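Local structure of ABC transporter periplasmic substrate-binding protein (Desulfovibrio alaskensis, 5MY5) at residues N135-S140 / W168-G173; D115-K120 / G187-T192; G111-P116 / P209-V214; G121-A126 / E215-L220. The protein probably captures tungstate in the periplasm with high selectivity and delivers it to an ABC transporter for uptake into the cell. The protein carries 2 engineered substitutions. One frame throughout, in Å; residues are numbered along the deposited sequence.

In the fold
All four contacts lie in the same lobe of this periplasmic binding protein. Strand 100-112 ends within 111-116, and 115-120 and 121-126 follow; the partners 168-173, 187-192, 209-214 and 215-220 come later, and contact 4 crosses contacts 2 and 3 along the chain. Contact 1 is nested inside the loops closed by the other three. Contacts 2 and 3, with centres about 5 Å apart, share Asp115 and Pro116; contacts 1 and 2 meet where strands 138-140 and 189-193 pair. Contact 4 lies about 15 Å from contact 3, centre to centre. Contacts 1 and 3 pair strands of the sheet, contact 2 ties one to loop 115-120, and contact 4 joins helix 124-133 to loop 215-220.

Contact 1 (N135-S140 / W168-G173); sequences NAVFVS and WYVQTG. With NA (sodium ion), chain B.
Strands 138-140 and 169-171 run parallel, their axes 25° apart, and the backbone bonds alternate between them. Phe138 N reaches Trp168 O, Val170 N takes Phe138 O at 2.8 Å, Ser140 N takes Val170 O at 2.7 Å, and Thr172 N closes on Ser140 O. Phe138 and Tyr169 leave the same face side by side, pointing the same way, their ring planes 6° apart, and meet rim to rim, with Phe138 CD1 3.7 Å from Tyr169 CE1. On the other face Val139 CG1 presses tightly on Thr172 CG2 at 3.4 Å. Trp168 CG sits between its backbone N and carbonyl carbon (chi1 52°), which carries the indole back along 135-140: Asn135 CA lies over the five-membered ring, 3.9 Å from its centroid, while Phe138 CB meets the indole edge. Helix 146-155 links the strands as a beta-alpha-beta unit, and its Glu151 bonds both Ser140 OG and Tyr169 OH. Asn135 OD1 binds the sodium ion at 2.4 Å, five waters completing six ligands; water 3 also accepts from Trp168 NE1, so the ion's hydration shell bridges the two segments.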
loop_
_atom_site.group_PDB
_atom_site.type_symbol
_atom_site.label_atom_id
_atom_site.label_comp_id
_atom_site.label_asym_id
_atom_site.label_seq_id
_atom_site.Cartn_x
_atom_site.Cartn_y
_atom_site.Cartn_z
ATOM N N ASN A 135 6.579 27.271 3.465
ATOM C CA ASN A 135 7.102 26.742 4.744
ATOM C C ASN A 135 6.033 26.171 5.637
ATOM O O ASN A 135 6.040 26.295 6.869
ATOM C CB ASN A 135 7.863 27.808 5.529
ATOM C CG ASN A 135 9.195 28.216 4.876
ATOM O OD1 ASN A 135 9.787 27.544 3.988
ATOM N ND2 ASN A 135 9.763 29.213 5.457
ATOM N N ALA A 136 5.003 25.569 5.033
ATOM C CA ALA A 136 3.971 24.935 5.829
ATOM C C ALA A 136 4.531 23.662 6.494
ATOM O O ALA A 136 5.355 22.991 5.940
ATOM C CB ALA A 136 2.715 24.594 4.992
ATOM N N VAL A 137 3.967 23.351 7.636
ATOM C CA VAL A 137 4.339 22.156 8.393
ATOM C C VAL A 137 3.970 20.939 7.610
ATOM O O VAL A 137 2.843 20.834 7.115
ATOM C CB VAL A 137 3.698 22.064 9.761
ATOM C CG1 VAL A 137 3.975 20.702 10.416
ATOM C CG2 VAL A 137 4.234 23.170 10.680
ATOM N N PHE A 138 4.910 20.044 7.470
ATOM C CA PHE A 138 4.713 18.758 6.729
ATOM C C PHE A 138 5.310 17.667 7.638
ATOM O O PHE A 138 6.494 17.739 8.040
ATOM C CB PHE A 138 5.390 18.701 5.388
ATOM C CG PHE A 138 5.075 17.432 4.636
ATOM C CD1 PHE A 138 5.803 16.265 4.914
ATOM C CD2 PHE A 138 3.980 17.319 3.746
ATOM C CE1 PHE A 138 5.508 15.067 4.300
ATOM C CE2 PHE A 138 3.682 16.121 3.140
ATOM C CZ PHE A 138 4.405 15.017 3.403
ATOM N N VAL A 139 4.535 16.629 7.914
ATOM C CA VAL A 139 4.925 15.603 8.840
ATOM C C VAL A 139 5.206 14.280 8.132
ATOM O O VAL A 139 4.365 13.691 7.477
ATOM C CB VAL A 139 3.850 15.384 9.924
ATOM C CG1 VAL A 139 4.378 14.503 10.964
ATOM C CG2 VAL A 139 3.366 16.689 10.547
ATOM N N SER A 140 6.466 13.853 8.220
ATOM C CA SER A 140 6.983 12.575 7.718
ATOM C C SER A 140 6.944 11.486 8.822
ATOM O O SER A 140 7.301 11.820 9.992
ATOM C CB SER A 140 8.489 12.755 7.262
ATOM O OG SER A 140 9.092 11.605 6.816
ATOM N N TRP A 168 10.352 23.261 8.973
ATOM C CA TRP A 168 8.907 22.995 8.804
ATOM C C TRP A 168 8.647 21.498 8.567
ATOM O O TRP A 168 7.493 21.087 8.658
ATOM C CB TRP A 168 8.248 23.864 7.715
ATOM C CG TRP A 168 8.920 23.826 6.439
ATOM C CD1 TRP A 168 9.853 24.746 5.973
ATOM C CD2 TRP A 168 8.816 22.846 5.382
ATOM N NE1 TRP A 168 10.345 24.379 4.797
ATOM C CE2 TRP A 168 9.721 23.225 4.368
ATOM C CE3 TRP A 168 8.082 21.610 5.202
ATOM C CZ2 TRP A 168 9.904 22.523 3.257
ATOM C CZ3 TRP A 168 8.231 20.924 4.007
ATOM C CH2 TRP A 168 9.123 21.366 3.025
ATOM N N TYR A 169 9.650 20.739 8.225
ATOM C CA TYR A 169 9.590 19.361 7.927
ATOM C C TYR A 169 9.838 18.478 9.131
ATOM O O TYR A 169 10.961 18.554 9.696
ATOM C CB TYR A 169 10.611 19.002 6.859
ATOM C CG TYR A 169 10.547 17.579 6.255
ATOM C CD1 TYR A 169 9.514 17.202 5.370
ATOM C CD2 TYR A 169 11.452 16.628 6.573
ATOM C CE1 TYR A 169 9.503 15.944 4.810
ATOM C CE2 TYR A 169 11.440 15.378 6.035
ATOM C CZ TYR A 169 10.423 14.996 5.126
ATOM O OH TYR A 169 10.449 13.785 4.546
ATOM N N VAL A 170 8.800 17.847 9.633
ATOM C CA VAL A 170 8.793 17.109 10.937
ATOM C C VAL A 170 8.923 15.634 10.623
ATOM O O VAL A 170 8.231 15.082 9.770
ATOM C CB VAL A 170 7.468 17.416 11.661
ATOM C CG1 VAL A 170 7.393 16.561 12.925
ATOM C CG2 VAL A 170 7.272 18.875 11.962
ATOM N N GLN A 171 9.827 14.942 11.294
ATOM C CA GLN A 171 10.024 13.491 11.167
ATOM C C GLN A 171 9.676 12.844 12.532
ATOM O O GLN A 171 10.329 13.095 13.532
ATOM C CB GLN A 171 11.456 13.166 10.790
ATOM C CG GLN A 171 11.818 13.720 9.420
ATOM C CD GLN A 171 13.229 13.436 8.966
ATOM O OE1 GLN A 171 14.114 13.984 9.564
ATOM N NE2 GLN A 171 13.438 12.585 7.985
ATOM N N THR A 172 8.555 12.143 12.614
ATOM C CA THR A 172 8.098 11.643 13.903
ATOM C C THR A 172 8.905 10.462 14.435
ATOM O O THR A 172 8.945 10.263 15.637
ATOM C CB THR A 172 6.598 11.248 13.808
ATOM O OG1 THR A 172 6.456 10.193 12.919
ATOM C CG2 THR A 172 5.773 12.478 13.379
ATOM N N GLY A 173 9.341 9.615 13.544
ATOM C CA GLY A 173 9.869 8.331 13.874
ATOM C C GLY A 173 8.796 7.389 14.385
ATOM O O GLY A 173 9.124 6.359 14.977
HETATM NA NA NA B . 11.837 27.571 2.800
HETATM O O HOH W 1 12.431 29.416 3.298
HETATM O O HOH W 2 11.282 25.591 1.930
HETATM O O HOH W 3 12.645 26.420 4.372
HETATM O O HOH W 4 13.636 27.336 1.809
HETATM O O HOH W 5 10.800 28.505 1.219
#

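Contact 2 (D115-K120 / G187-T192); sequences DPAGVK and GGYTMT
Tyr189 reaches into the loop 115-120 with its phenol, and two hydrogen bonds grip the hydroxyl. It donates to Asp115 OD1, the OH to OD1 distance being a short 2.5 Å, and it accepts from Ala117 N, which lies 2.9 Å from the OH. The carboxylate oxygen arrives at the ring edge, near the ring plane, and offers its anti lone pair; the carboxylate and ring planes stand 67° apart. The carboxylate in turn organises its own loop. Val119 N bonds to OD1 and Lys120 N to OD2, at 3.0 Å from Lys120 N to Asp115 OD2, both on the syn side and somewhat out of the carboxylate plane. With Asp115 CG anti to the backbone N (chi1 -176°), the acid group comes within reach of the amides of Val119 and Lys120, while a type I beta turn from Asp115 to Gly118 brings Ala117 N round to the hydroxyl. Three donors thus hold the acid, which probably favours its charged form.

Apolar contacts surround the polar end. Val119 CG2 packs on Tyr189 CE2 at 3.6 Å, Ala117 CB lies 3.9 Å from Tyr189 CZ, and Pro116 CD comes near the same carbon; all three approach the ring obliquely.

Tyr189 follows the Schellman motif at Gly187 that ends helix 176-186, near the start of the strand running to 193. The strand lies between 138-140 and 100-112 in the sheet, Leu213 of strand 210-214 touches the tyrosine, and Ile131 of helix 124-133 packs on both Val119 and Tyr189.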
loop_
_atom_site.group_PDB
_atom_site.type_symbol
_atom_site.label_atom_id
_atom_site.label_comp_id
_atom_site.label_asym_id
_atom_site.label_seq_id
_atom_site.Cartn_x
_atom_site.Cartn_y
_atom_site.Cartn_z
ATOM N N ASP A 115 -6.695 24.612 5.121
ATOM C CA ASP A 115 -5.709 24.464 4.071
ATOM C C ASP A 115 -4.827 25.704 3.905
ATOM O O ASP A 115 -4.841 26.396 2.857
ATOM C CB ASP A 115 -6.469 24.119 2.814
ATOM C CG ASP A 115 -5.608 23.827 1.638
ATOM O OD1 ASP A 115 -4.427 23.502 1.758
ATOM O OD2 ASP A 115 -6.095 23.793 0.493
ATOM N N PRO A 116 -4.013 25.983 4.915
ATOM C CA PRO A 116 -3.274 27.245 4.951
ATOM C C PRO A 116 -2.298 27.429 3.792
ATOM O O PRO A 116 -2.040 28.569 3.408
ATOM C CB PRO A 116 -2.613 27.231 6.338
ATOM C CG PRO A 116 -2.541 25.775 6.693
ATOM C CD PRO A 116 -3.784 25.174 6.128
ATOM N N ALA A 117 -1.787 26.358 3.152
ATOM C CA ALA A 117 -0.971 26.462 1.964
ATOM C C ALA A 117 -1.723 26.523 0.665
ATOM O O ALA A 117 -1.107 26.659 -0.393
ATOM C CB ALA A 117 0.056 25.276 1.930
ATOM N N GLY A 118 -3.026 26.261 0.736
ATOM C CA GLY A 118 -3.936 26.290 -0.385
ATOM C C GLY A 118 -3.618 25.287 -1.442
ATOM O O GLY A 118 -3.552 25.589 -2.645
ATOM N N VAL A 119 -3.439 24.029 -0.992
ATOM C CA VAL A 119 -3.111 22.976 -1.955
ATOM C C VAL A 119 -4.263 22.074 -2.462
ATOM O O VAL A 119 -4.029 21.220 -3.311
ATOM C CB VAL A 119 -2.015 22.037 -1.387
ATOM C CG1 VAL A 119 -0.835 22.885 -0.964
ATOM C CG2 VAL A 119 -2.542 21.161 -0.268
ATOM N N LYS A 120 -5.474 22.230 -1.934
ATOM C CA LYS A 120 -6.579 21.350 -2.347
ATOM C C LYS A 120 -6.723 21.306 -3.838
ATOM O O LYS A 120 -6.755 22.340 -4.504
ATOM C CB LYS A 120 -7.861 21.764 -1.659
ATOM C CG LYS A 120 -9.018 20.770 -1.797
ATOM C CD LYS A 120 -10.224 21.383 -1.088
ATOM C CE LYS A 120 -11.507 20.612 -1.316
ATOM N NZ LYS A 120 -11.721 19.584 -0.279
ATOM N N GLY A 187 -1.322 21.541 13.117
ATOM C CA GLY A 187 -1.879 22.163 11.894
ATOM C C GLY A 187 -1.136 21.995 10.583
ATOM O O GLY A 187 -1.043 22.914 9.761
ATOM N N GLY A 188 -0.674 20.774 10.370
ATOM C CA GLY A 188 0.244 20.401 9.339
ATOM C C GLY A 188 -0.351 19.493 8.322
ATOM O O GLY A 188 -1.516 19.063 8.482
ATOM N N TYR A 189 0.385 19.306 7.249
ATOM C CA TYR A 189 0.077 18.390 6.176
ATOM C C TYR A 189 0.797 17.067 6.427
ATOM O O TYR A 189 1.874 17.057 6.982
ATOM C CB TYR A 189 0.506 18.974 4.864
ATOM C CG TYR A 189 -0.314 20.217 4.481
ATOM C CD1 TYR A 189 0.010 21.437 4.986
ATOM C CD2 TYR A 189 -1.395 20.098 3.674
ATOM C CE1 TYR A 189 -0.733 22.547 4.669
ATOM C CE2 TYR A 189 -2.120 21.246 3.298
ATOM C CZ TYR A 189 -1.822 22.420 3.890
ATOM O OH TYR A 189 -2.534 23.580 3.450
ATOM N N THR A 190 0.275 15.968 5.885
ATOM C CA THR A 190 1.016 14.681 5.983
ATOM C C THR A 190 0.503 13.790 4.833
ATOM O O THR A 190 -0.645 13.900 4.369
ATOM C CB THR A 190 0.897 14.052 7.361
ATOM O OG1 THR A 190 1.849 12.969 7.442
ATOM C CG2 THR A 190 -0.432 13.481 7.641
ATOM N N MET A 191 1.338 12.853 4.410
ATOM C CA MET A 191 0.943 11.803 3.466
ATOM C C MET A 191 0.606 10.551 4.311
ATOM O O MET A 191 1.406 10.133 5.189
ATOM C CB MET A 191 2.035 11.496 2.447
ATOM C CG MET A 191 1.619 10.534 1.368
ATOM S SD MET A 191 2.925 9.528 0.675
ATOM C CE MET A 191 3.139 8.364 2.023
ATOM N N THR A 192 -0.550 9.951 3.967
ATOM C CA THR A 192 -1.030 8.703 4.627
ATOM C C THR A 192 -1.570 7.757 3.661
ATOM O O THR A 192 -1.981 8.123 2.588
ATOM C CB THR A 192 -2.073 9.031 5.679
ATOM O OG1 THR A 192 -2.490 7.846 6.393
ATOM C CG2 THR A 192 -3.250 9.709 5.136
#

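Contact 3 (G111-P116 / P209-V214); sequences GPAADP and PLKILV
Gly111 and Lys211 face each other as an antiparallel hydrogen-bonded pair, with two backbone bonds between them. Lys211 N gives to Gly111 O at 2.8 Å, and Gly111 N gives to Lys211 O at 3.0 Å. One residue on, Pro112 and Leu210 form a non-hydrogen-bonded pair, and a longer bond from Ala113 N to Pro209 O, 3.2 Å, extends the pairing beyond the end of strand 100-112. The chain then turns away through a type I beta turn from Pro112 to Asp115.

Leucines pack against this backbone from two directions. Leu213 CD1 lies 3.6 Å from Gly111 CA; with no side chain on Gly111, the methyl sits directly on the main chain. The same CD1 touches Pro112 O. The Leu213 side chain passes that of Asp115 in the opposite direction, its CD1 3.8 Å from Asp115 OD1, an oxygen whose polar partners include Tyr189 OH. Leu210 CD2 comes to 3.4 Å from Gly111 C and meets the proline ring at Pro112 CD, the two side chains lying next to one another and pointing the same way. Farther out, Lys211 CG packs on Ala113 CB at 3.7 Å; beyond it the chain bends at chi2 (-64°), and NZ bonds Pro208 O and Asn207 OD1.

Leu213 and Val214 both face Ile109, a classic beta bulge in strand 210-214 where it pairs with strand 100-112. Helix 194-203 packs on Ile212 through Arg194 and Tyr197, and helix 176-186 lies against Leu210.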
loop_
_atom_site.group_PDB
_atom_site.type_symbol
_atom_site.label_atom_id
_atom_site.label_comp_id
_atom_site.label_asym_id
_atom_site.label_seq_id
_atom_site.Cartn_x
_atom_site.Cartn_y
_atom_site.Cartn_z
ATOM N N GLY A 111 -4.564 17.523 5.346
ATOM C CA GLY A 111 -4.167 18.738 6.049
ATOM C C GLY A 111 -5.379 19.393 6.669
ATOM O O GLY A 111 -6.533 18.896 6.456
ATOM N N PRO A 112 -5.182 20.533 7.385
ATOM C CA PRO A 112 -6.312 21.206 7.920
ATOM C C PRO A 112 -7.355 21.562 6.879
ATOM O O PRO A 112 -7.053 21.928 5.741
ATOM C CB PRO A 112 -5.702 22.438 8.632
ATOM C CG PRO A 112 -4.295 22.082 8.848
ATOM C CD PRO A 112 -3.934 21.237 7.689
ATOM N N ALA A 113 -8.624 21.473 7.296
ATOM C CA ALA A 113 -9.725 21.865 6.389
ATOM C C ALA A 113 -9.526 23.271 5.808
ATOM O O ALA A 113 -9.821 23.498 4.657
ATOM C CB ALA A 113 -11.095 21.779 7.104
ATOM N N ALA A 114 -8.962 24.167 6.616
ATOM C CA ALA A 114 -8.697 25.537 6.179
ATOM C C ALA A 114 -7.581 25.623 5.139
ATOM O O ALA A 114 -7.476 26.617 4.394
ATOM C CB ALA A 114 -8.349 26.406 7.371
ATOM N N ASP A 115 -6.695 24.612 5.121
ATOM C CA ASP A 115 -5.709 24.464 4.071
ATOM C C ASP A 115 -4.827 25.704 3.905
ATOM O O ASP A 115 -4.841 26.396 2.857
ATOM C CB ASP A 115 -6.469 24.119 2.814
ATOM C CG ASP A 115 -5.608 23.827 1.638
ATOM O OD1 ASP A 115 -4.427 23.502 1.758
ATOM O OD2 ASP A 115 -6.095 23.793 0.493
ATOM N N PRO A 116 -4.013 25.983 4.915
ATOM C CA PRO A 116 -3.274 27.245 4.951
ATOM C C PRO A 116 -2.298 27.429 3.792
ATOM O O PRO A 116 -2.040 28.569 3.408
ATOM C CB PRO A 116 -2.613 27.231 6.338
ATOM C CG PRO A 116 -2.541 25.775 6.693
ATOM C CD PRO A 116 -3.784 25.174 6.128
ATOM N N PRO A 209 -10.218 17.032 12.030
ATOM C CA PRO A 209 -9.731 18.308 11.573
ATOM C C PRO A 209 -8.903 18.322 10.341
ATOM O O PRO A 209 -8.783 19.340 9.715
ATOM C CB PRO A 209 -8.887 18.803 12.753
ATOM C CG PRO A 209 -8.466 17.539 13.486
ATOM C CD PRO A 209 -9.656 16.630 13.304
ATOM N N LEU A 210 -8.351 17.159 9.955
ATOM C CA LEU A 210 -7.560 16.998 8.762
ATOM C C LEU A 210 -8.423 16.292 7.740
ATOM O O LEU A 210 -9.080 15.324 8.062
ATOM C CB LEU A 210 -6.334 16.126 9.043
ATOM C CG LEU A 210 -5.376 16.612 10.108
ATOM C CD1 LEU A 210 -4.338 15.544 10.342
ATOM C CD2 LEU A 210 -4.792 18.015 9.766
ATOM N N LYS A 211 -8.429 16.854 6.574
ATOM C CA LYS A 211 -9.258 16.404 5.412
ATOM C C LYS A 211 -8.337 15.935 4.303
ATOM O O LYS A 211 -7.144 16.367 4.220
ATOM C CB LYS A 211 -10.132 17.599 4.966
ATOM C CG LYS A 211 -10.902 18.234 6.100
ATOM C CD LYS A 211 -11.919 17.300 6.722
ATOM C CE LYS A 211 -12.791 18.036 7.754
ATOM N NZ LYS A 211 -13.686 17.142 8.572
ATOM N N ILE A 212 -8.810 15.110 3.383
ATOM C CA ILE A 212 -8.078 14.753 2.226
ATOM C C ILE A 212 -8.022 15.941 1.286
ATOM O O ILE A 212 -9.094 16.476 0.909
ATOM C CB ILE A 212 -8.620 13.517 1.448
ATOM C CG1 ILE A 212 -8.567 12.262 2.365
ATOM C CG2 ILE A 212 -7.916 13.371 0.121
ATOM C CD1 ILE A 212 -9.306 11.098 1.719
ATOM N N LEU A 213 -6.831 16.393 0.980
ATOM C CA LEU A 213 -6.611 17.558 0.128
ATOM C C LEU A 213 -5.965 17.271 -1.179
ATOM O O LEU A 213 -6.164 18.001 -2.132
ATOM C CB LEU A 213 -5.865 18.617 0.941
ATOM C CG LEU A 213 -6.460 19.196 2.182
ATOM C CD1 LEU A 213 -5.560 20.094 3.019
ATOM C CD2 LEU A 213 -7.755 19.966 1.759
ATOM N N VAL A 214 -5.187 16.183 -1.311
ATOM C CA VAL A 214 -4.609 15.840 -2.566
ATOM C C VAL A 214 -4.789 14.317 -2.740
ATOM O O VAL A 214 -4.395 13.611 -1.841
ATOM C CB VAL A 214 -3.083 16.168 -2.567
ATOM C CG1 VAL A 214 -2.430 15.794 -3.856
ATOM C CG2 VAL A 214 -2.844 17.640 -2.182
#

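Contact 4 (G121-A126 / E215-L220); sequences GMTVAA and EGDKIL
Asp217 points its carboxylate at the first turn of helix 124-133, and Val124 meets it with both its backbone N-H and a methyl group. Val124 N donates to Asp217 OD2 at 2.9 Å, with an N-H...O angle of 158°, but the donor stands well above the carboxylate plane, 49° out of it. The valine side chain crosses that of Asp217 obliquely, bringing Val124 CG2 to 3.6 Å from Asp217 CG, so the methyl and the amide meet the same acid group. Thr123 CA also approaches Asp217 OD2, at 3.2 Å.

Thr123 is the N-cap of the helix. Its OG1 lies between the backbone N and the carbonyl carbon (chi1 66°), where it accepts from Ala126 N at 3.1 Å. The threonine thus serves one amide of the opening turn and the aspartate from the other segment another; a negative charge at this end is probably favoured by the helix dipole.

Beyond the acid, CG2 of Val124 turns to the 3-10 segment 218-220. It lies 3.6 Å from Leu220 CD1 and 4.1 Å from Ile219 CG2, with the bond from Leu220 N to Asp217 O closing the turn that brings these side chains round. Leu154 of helix 146-155 touches Val124, Ile219 and Leu220 together. On the polar side, water 6 lies between the segments, 3.0 Å from Asp217 OD1, and also contacts Met122 O, while Glu215 N donates to it weakly. Glu215 OE1 forms a salt bridge with Arg194 NH2.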
loop_
_atom_site.group_PDB
_atom_site.type_symbol
_atom_site.label_atom_id
_atom_site.label_comp_id
_atom_site.label_asym_id
_atom_site.label_seq_id
_atom_site.Cartn_x
_atom_site.Cartn_y
_atom_site.Cartn_z
ATOM N N GLY A 121 -6.773 20.074 -4.365
ATOM C CA GLY A 121 -7.001 19.831 -5.772
ATOM C C GLY A 121 -5.797 20.069 -6.652
ATOM O O GLY A 121 -5.883 19.979 -7.913
ATOM N N MET A 122 -4.626 20.337 -6.032
ATOM C CA MET A 122 -3.427 20.416 -6.839
ATOM C C MET A 122 -2.913 19.007 -7.132
ATOM O O MET A 122 -3.325 18.073 -6.471
ATOM C CB MET A 122 -2.326 21.179 -6.066
ATOM C CG MET A 122 -2.506 22.687 -6.020
ATOM S SD MET A 122 -1.088 23.462 -5.169
ATOM C CE MET A 122 -1.347 25.226 -5.480
ATOM N N THR A 123 -2.044 18.875 -8.101
ATOM C CA THR A 123 -1.248 17.669 -8.243
ATOM C C THR A 123 -0.289 17.516 -7.047
ATOM O O THR A 123 0.007 18.459 -6.318
ATOM C CB THR A 123 -0.381 17.715 -9.465
ATOM O OG1 THR A 123 0.579 18.756 -9.291
ATOM C CG2 THR A 123 -1.231 17.998 -10.754
ATOM N N VAL A 124 0.155 16.307 -6.824
ATOM C CA VAL A 124 1.189 16.050 -5.754
ATOM C C VAL A 124 2.409 16.918 -5.897
ATOM O O VAL A 124 2.821 17.584 -4.925
ATOM C CB VAL A 124 1.644 14.553 -5.778
ATOM C CG1 VAL A 124 2.926 14.289 -4.964
ATOM C CG2 VAL A 124 0.533 13.740 -5.215
ATOM N N ALA A 125 2.972 17.024 -7.059
ATOM C CA ALA A 125 4.133 17.869 -7.245
ATOM C C ALA A 125 3.870 19.321 -6.942
ATOM O O ALA A 125 4.713 20.012 -6.303
ATOM C CB ALA A 125 4.801 17.672 -8.598
ATOM N N ALA A 126 2.748 19.870 -7.382
ATOM C CA ALA A 126 2.427 21.283 -7.106
ATOM C C ALA A 126 2.144 21.508 -5.652
ATOM O O ALA A 126 2.553 22.493 -5.043
ATOM C CB ALA A 126 1.258 21.713 -7.981
ATOM N N GLU A 215 -5.352 13.880 -3.875
ATOM C CA GLU A 215 -5.665 12.451 -4.135
ATOM C C GLU A 215 -5.844 12.257 -5.608
ATOM O O GLU A 215 -6.117 13.243 -6.334
ATOM C CB GLU A 215 -6.918 12.003 -3.316
ATOM C CG GLU A 215 -8.255 12.603 -3.830
ATOM C CD GLU A 215 -9.473 12.134 -3.059
ATOM O OE1 GLU A 215 -9.518 10.990 -2.574
ATOM O OE2 GLU A 215 -10.431 12.924 -2.899
ATOM N N GLY A 216 -5.693 11.041 -6.105
ATOM C CA GLY A 216 -5.969 10.647 -7.447
ATOM C C GLY A 216 -4.831 10.613 -8.377
ATOM O O GLY A 216 -4.866 9.963 -9.434
ATOM N N ASP A 217 -3.727 11.254 -7.976
ATOM C CA ASP A 217 -2.598 11.314 -8.805
ATOM C C ASP A 217 -2.013 9.908 -9.014
ATOM O O ASP A 217 -1.899 9.167 -8.032
ATOM C CB ASP A 217 -1.520 12.195 -8.168
ATOM C CG ASP A 217 -2.026 13.503 -7.727
ATOM O OD1 ASP A 217 -2.806 13.612 -6.758
ATOM O OD2 ASP A 217 -1.501 14.458 -8.342
ATOM N N LYS A 218 -1.583 9.547 -10.208
ATOM C CA LYS A 218 -1.079 8.171 -10.460
ATOM C C LYS A 218 0.140 7.821 -9.590
ATOM O O LYS A 218 0.328 6.659 -9.195
ATOM C CB LYS A 218 -0.689 8.012 -11.950
ATOM C CG LYS A 218 -0.078 6.668 -12.371
ATOM C CD LYS A 218 0.713 6.710 -13.692
ATOM C CE LYS A 218 -0.128 6.514 -14.944
ATOM N NZ LYS A 218 -1.010 5.305 -14.944
ATOM N N ILE A 219 0.986 8.792 -9.269
ATOM C CA ILE A 219 2.137 8.563 -8.427
ATOM C C ILE A 219 1.744 8.105 -7.027
ATOM O O ILE A 219 2.601 7.535 -6.315
ATOM C CB ILE A 219 3.051 9.830 -8.339
ATOM C CG1 ILE A 219 4.436 9.498 -7.789
ATOM C CG2 ILE A 219 2.415 10.918 -7.522
ATOM C CD1 ILE A 219 5.388 10.695 -7.897
ATOM N N LEU A 220 0.516 8.375 -6.598
ATOM C CA LEU A 220 0.044 7.945 -5.294
ATOM C C LEU A 220 -0.515 6.477 -5.252
ATOM O O LEU A 220 -0.910 6.018 -4.209
ATOM C CB LEU A 220 -1.043 8.891 -4.774
ATOM C CG LEU A 220 -0.566 10.321 -4.505
ATOM C CD1 LEU A 220 -1.776 11.214 -4.260
ATOM C CD2 LEU A 220 0.391 10.367 -3.313
HETATM O O HOH W 6 -4.729 15.960 -6.468
#